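Local coordinates for ADP/ATP-dependent NAD(P)H-hydrate dehydratase (Bacillus subtilis, PDB 3RPZ), which catalyses the ATP- or ADP-dependent dehydration of hydrated NADH and NADPH, restoring the normal nicotinamide cofactors, at residues 5-13 with 200-208. Numbering follows the deposited sequence.
Sequences NVPFWTEEH and GDCWLNPTG
A single parallel beta bridge between Phe8 and Leu204 joins the N-terminal arm to strand 202-204, an outermost strand of the chain's central sheet. Leu204 uses both backbone polar groups: its N donates to Pro7 O at 2.9 Å, and its O accepts from Trp9 N at 3.0 Å. With just one bridge, the pairing is supplemented by side chains packed around Trp203. The Trp203 indole enters between Pro7 and Trp9, with Pro7 CG making a CH-pi contact on one face, 4.1 Å from the six-membered ring centroid. Against the opposite face Trp9 turns its edge in a T-shaped stack, planes at 83°, CE3 being 3.8 Å from Trp203 CD2. With chi1 at -173°, Trp9 extends its indole away from its backbone N, while its NE1 hydrogen-bonds to Asn241 OD1 of helix 235-256. As in the ribokinase-like fold of this family, the sheet is flanked by helices; helix 11-17 begins after Thr10, which stands at the N-cap position. His13 from its first turn offers a ring face to the Trp203 edge, planes at 67°, and its ND1 lies 2.9 Å from Thr10 OG1 in a hydrogen bond that helps fix the imidazole. Along the bridge, Val6 CG1 packs 3.7 Å from Leu204 CG, whereas Phe8 CD1 meets Pro206 CB at 3.6 Å. Beyond Pro206 the chain runs to Gly208, which touches the bound AMP.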
# COMPACT_ATOMS: atom_id res chain seq x y z
N ASN A 5 -3.62 42.77 -16.29
CA ASN A 5 -3.00 42.85 -14.98
C ASN A 5 -3.80 42.12 -13.88
O ASN A 5 -4.06 42.66 -12.79
CB ASN A 5 -2.76 44.28 -14.57
CG ASN A 5 -1.38 44.80 -15.05
OD1 ASN A 5 -0.38 44.08 -14.92
ND2 ASN A 5 -1.38 45.95 -15.61
N VAL A 6 -4.00 40.85 -14.10
CA VAL A 6 -4.68 40.02 -13.12
C VAL A 6 -3.66 39.76 -12.00
O VAL A 6 -2.54 39.30 -12.26
CB VAL A 6 -5.16 38.74 -13.78
CG1 VAL A 6 -5.86 37.81 -12.74
CG2 VAL A 6 -6.15 39.09 -14.89
N PRO A 7 -4.04 40.00 -10.73
CA PRO A 7 -3.10 39.80 -9.65
C PRO A 7 -2.88 38.34 -9.34
O PRO A 7 -3.78 37.51 -9.55
CB PRO A 7 -3.78 40.50 -8.46
CG PRO A 7 -5.22 40.33 -8.77
CD PRO A 7 -5.32 40.52 -10.24
N PHE A 8 -1.70 38.01 -8.82
CA PHE A 8 -1.43 36.69 -8.29
C PHE A 8 -2.00 36.54 -6.89
O PHE A 8 -1.95 37.42 -6.07
CB PHE A 8 0.07 36.40 -8.29
CG PHE A 8 0.65 36.18 -9.66
CD1 PHE A 8 0.57 34.99 -10.28
CD2 PHE A 8 1.26 37.22 -10.33
CE1 PHE A 8 1.05 34.78 -11.55
CE2 PHE A 8 1.78 37.03 -11.62
CZ PHE A 8 1.69 35.77 -12.21
N TRP A 9 -2.52 35.35 -6.62
CA TRP A 9 -2.85 34.95 -5.24
C TRP A 9 -1.52 34.50 -4.64
O TRP A 9 -1.01 33.44 -4.99
CB TRP A 9 -3.92 33.85 -5.23
CG TRP A 9 -4.44 33.48 -3.90
CD1 TRP A 9 -4.21 32.32 -3.23
CD2 TRP A 9 -5.34 34.25 -3.08
NE1 TRP A 9 -4.89 32.32 -2.04
CE2 TRP A 9 -5.62 33.47 -1.94
CE3 TRP A 9 -5.95 35.50 -3.23
CZ2 TRP A 9 -6.48 33.93 -0.92
CZ3 TRP A 9 -6.79 35.95 -2.22
CH2 TRP A 9 -7.06 35.14 -1.09
N THR A 10 -0.99 35.32 -3.74
CA THR A 10 0.36 35.15 -3.24
C THR A 10 0.42 34.45 -1.90
O THR A 10 -0.59 34.23 -1.23
CB THR A 10 1.03 36.51 -3.02
OG1 THR A 10 0.34 37.19 -1.97
CG2 THR A 10 1.01 37.38 -4.34
N GLU A 11 1.62 34.08 -1.51
CA GLU A 11 1.86 33.48 -0.20
C GLU A 11 1.23 34.31 0.94
O GLU A 11 0.68 33.74 1.86
CB GLU A 11 3.37 33.31 0.02
CG GLU A 11 3.72 33.03 1.46
CD GLU A 11 5.21 32.78 1.69
OE1 GLU A 11 6.00 32.84 0.73
OE2 GLU A 11 5.54 32.54 2.86
N GLU A 12 1.30 35.62 0.84
CA GLU A 12 0.72 36.47 1.83
C GLU A 12 -0.81 36.29 1.93
O GLU A 12 -1.36 36.27 3.01
CB GLU A 12 1.10 37.91 1.49
CG GLU A 12 2.62 38.22 1.60
CD GLU A 12 3.60 37.54 0.57
OE1 GLU A 12 3.27 37.27 -0.61
OE2 GLU A 12 4.76 37.33 0.99
N HIS A 13 -1.48 36.16 0.80
CA HIS A 13 -2.90 35.94 0.77
C HIS A 13 -3.25 34.56 1.34
O HIS A 13 -4.24 34.43 2.05
CB HIS A 13 -3.45 36.06 -0.65
CG HIS A 13 -3.43 37.46 -1.18
ND1 HIS A 13 -2.45 37.95 -2.01
CD2 HIS A 13 -4.33 38.45 -1.03
CE1 HIS A 13 -2.74 39.21 -2.32
NE2 HIS A 13 -3.86 39.54 -1.73
N GLY A 200 -16.74 38.98 -10.96
CA GLY A 200 -15.69 39.72 -11.61
C GLY A 200 -14.29 39.67 -11.01
O GLY A 200 -13.31 40.09 -11.65
N ASP A 201 -14.19 39.16 -9.79
CA ASP A 201 -12.86 39.01 -9.19
C ASP A 201 -12.12 37.97 -10.02
O ASP A 201 -12.71 37.02 -10.51
CB ASP A 201 -12.96 38.53 -7.75
CG ASP A 201 -13.33 39.59 -6.76
OD1 ASP A 201 -13.57 40.73 -7.16
OD2 ASP A 201 -13.39 39.17 -5.55
N CYS A 202 -10.81 38.15 -10.19
CA CYS A 202 -10.02 37.17 -10.90
C CYS A 202 -8.59 37.22 -10.39
O CYS A 202 -8.06 38.30 -10.07
CB CYS A 202 -10.09 37.46 -12.36
SG CYS A 202 -9.44 36.26 -13.50
N TRP A 203 -7.98 36.05 -10.32
CA TRP A 203 -6.61 35.87 -9.84
C TRP A 203 -5.88 34.90 -10.74
O TRP A 203 -6.48 34.10 -11.45
CB TRP A 203 -6.60 35.32 -8.41
CG TRP A 203 -7.29 36.18 -7.41
CD1 TRP A 203 -8.66 36.23 -7.12
CD2 TRP A 203 -6.69 37.14 -6.54
NE1 TRP A 203 -8.90 37.12 -6.13
CE2 TRP A 203 -7.72 37.70 -5.75
CE3 TRP A 203 -5.38 37.57 -6.36
CZ2 TRP A 203 -7.47 38.65 -4.78
CZ3 TRP A 203 -5.13 38.51 -5.37
CH2 TRP A 203 -6.17 39.06 -4.63
N LEU A 204 -4.55 35.00 -10.71
CA LEU A 204 -3.64 34.01 -11.32
C LEU A 204 -2.96 33.25 -10.20
O LEU A 204 -2.59 33.83 -9.19
CB LEU A 204 -2.59 34.65 -12.21
CG LEU A 204 -3.09 35.46 -13.39
CD1 LEU A 204 -1.89 35.96 -14.23
CD2 LEU A 204 -4.06 34.67 -14.29
N ASN A 205 -2.70 31.97 -10.45
CA ASN A 205 -1.96 31.16 -9.50
C ASN A 205 -0.48 31.15 -9.84
O ASN A 205 -0.13 30.84 -10.98
CB ASN A 205 -2.43 29.72 -9.55
CG ASN A 205 -1.76 28.92 -8.46
OD1 ASN A 205 -1.88 29.24 -7.29
ND2 ASN A 205 -1.02 27.90 -8.85
N PRO A 206 0.39 31.49 -8.87
CA PRO A 206 1.82 31.57 -9.17
C PRO A 206 2.63 30.30 -8.94
O PRO A 206 3.85 30.31 -9.18
CB PRO A 206 2.31 32.61 -8.14
CG PRO A 206 1.42 32.44 -6.97
CD PRO A 206 0.07 32.06 -7.54
N THR A 207 2.00 29.25 -8.49
CA THR A 207 2.70 28.03 -8.14
C THR A 207 2.49 26.89 -9.13
O THR A 207 1.54 26.86 -9.90
CB THR A 207 2.30 27.53 -6.73
OG1 THR A 207 0.95 27.13 -6.75
CG2 THR A 207 2.54 28.56 -5.66
N GLY A 208 3.38 25.92 -9.05
CA GLY A 208 3.37 24.76 -9.88
C GLY A 208 4.40 24.71 -10.97
O GLY A 208 5.07 25.72 -11.24